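Local coordinates for delta-1-pyrroline-5-carboxylate dehydrogenase, mitochondrial (Mus musculus, PDB 4E3X), which oxidises the gamma-semialdehyde of L-glutamate to L-glutamate with NAD(+), probably completing the second step of proline breakdown in mitochondria, at residues 52-57 / 379-384. Residues are numbered along the deposited sequence; the frame is centred on the assembly and turned at random.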
# COMPACT_ATOMS: atom_id res chain seq x y z
N LYS B 52 21.40 -3.23 -38.28
CA LYS B 52 21.25 -4.65 -38.59
C LYS B 52 19.96 -5.21 -38.01
O LYS B 52 19.23 -5.94 -38.68
CB LYS B 52 22.46 -5.43 -38.07
N ALA B 53 19.67 -4.87 -36.76
CA ALA B 53 18.46 -5.35 -36.11
C ALA B 53 17.18 -4.84 -36.79
O ALA B 53 16.18 -5.55 -36.86
CB ALA B 53 18.46 -5.00 -34.63
N LEU B 54 17.22 -3.61 -37.29
CA LEU B 54 16.09 -3.06 -38.03
C LEU B 54 15.91 -3.79 -39.34
O LEU B 54 14.79 -4.11 -39.75
CB LEU B 54 16.29 -1.57 -38.29
CG LEU B 54 16.14 -0.69 -37.05
CD1 LEU B 54 16.68 0.72 -37.32
CD2 LEU B 54 14.68 -0.63 -36.61
N LYS B 55 17.03 -4.07 -40.01
CA LYS B 55 16.99 -4.85 -41.23
C LYS B 55 16.41 -6.25 -40.97
O LYS B 55 15.69 -6.78 -41.80
CB LYS B 55 18.40 -4.96 -41.82
N ASP B 56 16.72 -6.81 -39.80
CA ASP B 56 16.22 -8.14 -39.42
C ASP B 56 14.70 -8.19 -39.27
O ASP B 56 14.11 -9.27 -39.23
CB ASP B 56 16.84 -8.61 -38.09
CG ASP B 56 18.30 -9.00 -38.22
OD1 ASP B 56 18.74 -9.32 -39.34
OD2 ASP B 56 19.00 -9.01 -37.18
N LEU B 57 14.06 -7.02 -39.16
CA LEU B 57 12.62 -6.95 -38.93
C LEU B 57 11.86 -6.56 -40.19
O LEU B 57 10.63 -6.73 -40.26
CB LEU B 57 12.30 -5.93 -37.83
CG LEU B 57 12.75 -6.30 -36.42
CD1 LEU B 57 12.41 -5.19 -35.45
CD2 LEU B 57 12.08 -7.59 -35.98
N ASP B 379 9.58 8.15 -41.04
CA ASP B 379 9.89 6.76 -40.73
C ASP B 379 11.17 6.72 -39.89
O ASP B 379 12.23 7.11 -40.37
CB ASP B 379 10.07 6.01 -42.06
CG ASP B 379 10.43 4.55 -41.90
OD1 ASP B 379 11.09 4.16 -40.91
OD2 ASP B 379 10.07 3.76 -42.80
N PRO B 380 11.06 6.24 -38.64
CA PRO B 380 12.21 6.29 -37.72
C PRO B 380 13.27 5.23 -38.02
O PRO B 380 14.42 5.39 -37.62
CB PRO B 380 11.57 6.00 -36.36
CG PRO B 380 10.41 5.10 -36.69
CD PRO B 380 9.89 5.57 -38.03
N ALA B 381 12.88 4.17 -38.73
CA ALA B 381 13.82 3.12 -39.10
C ALA B 381 14.65 3.54 -40.31
O ALA B 381 15.83 3.21 -40.42
CB ALA B 381 13.08 1.82 -39.37
N GLU B 382 14.02 4.26 -41.23
CA GLU B 382 14.68 4.65 -42.47
C GLU B 382 15.43 5.97 -42.33
O GLU B 382 16.48 6.16 -42.95
CB GLU B 382 13.66 4.76 -43.61
CG GLU B 382 12.95 3.46 -43.92
CD GLU B 382 13.89 2.32 -44.22
OE1 GLU B 382 14.86 2.53 -44.99
OE2 GLU B 382 13.66 1.20 -43.68
N ASP B 383 14.89 6.87 -41.53
CA ASP B 383 15.45 8.20 -41.39
C ASP B 383 15.73 8.51 -39.92
O ASP B 383 14.82 8.85 -39.16
CB ASP B 383 14.48 9.23 -41.96
CG ASP B 383 15.07 10.63 -42.06
OD1 ASP B 383 16.17 10.87 -41.51
OD2 ASP B 383 14.43 11.50 -42.69
N PHE B 384 16.99 8.40 -39.52
CA PHE B 384 17.37 8.69 -38.15
C PHE B 384 17.31 10.19 -37.83
O PHE B 384 17.51 10.58 -36.68
CB PHE B 384 18.77 8.14 -37.82
CG PHE B 384 18.79 6.65 -37.59
CD1 PHE B 384 17.66 5.87 -37.81
CD2 PHE B 384 19.94 6.02 -37.15
CE1 PHE B 384 17.68 4.50 -37.59
CE2 PHE B 384 19.98 4.65 -36.93
CZ PHE B 384 18.84 3.89 -37.16
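Leu54 meets Ala381 and Phe384 in a small apolar contact, burying 114 Å² in all, where the C-terminal part of helix 45-55 rests against the loop between helices 361-372 and 394-409. It illustrates how a single branched side chain can join parts of a chain more than 300 residues apart with no hydrogen bond between them. The two methyls of Leu54 divide the work. CD2 packs against the CB of Ala381 at 4.0 Å, where the backbones also come nearest, the CA atoms of Leu54 and Ala381 lying 6.7 Å apart. CD1 goes to Phe384, coming in at the ring edge and in its plane, 3.8 Å from CZ and slightly farther from CE1; Leu54 uses the edge, not a face, of the ring. The two side chains run head-on into each other, and in Phe384 a CG turned away from the carbonyl carbon (chi1 -76°) helps carry the ring's far edge to the leucine.

Bonds inside the loop help to fix its shape. Asp379 reaches forward along the chain, and its OD1 accepts two backbone bonds. Ala381 N (2.8 Å) meets OD1 nearly along its C-O axis, though with a bent N-H (130°), and closes an Asx turn; Glu382 N (2.9 Å) arrives from above the carboxylate plane. Together with the bond from Asp383 N to Asp379 O, they hold 380-382 in a helix-like curl that presents the Ala381 methyl to the helix.

The site is plain structural packing, away from the NAD(+) site and the catalytic residues. Helix 45-55 also packs on helix 140-151, through Leu54 on Val149 and Ala53 on Ala141 and Ala145, while Tyr561 of the second subunit packs on Phe384.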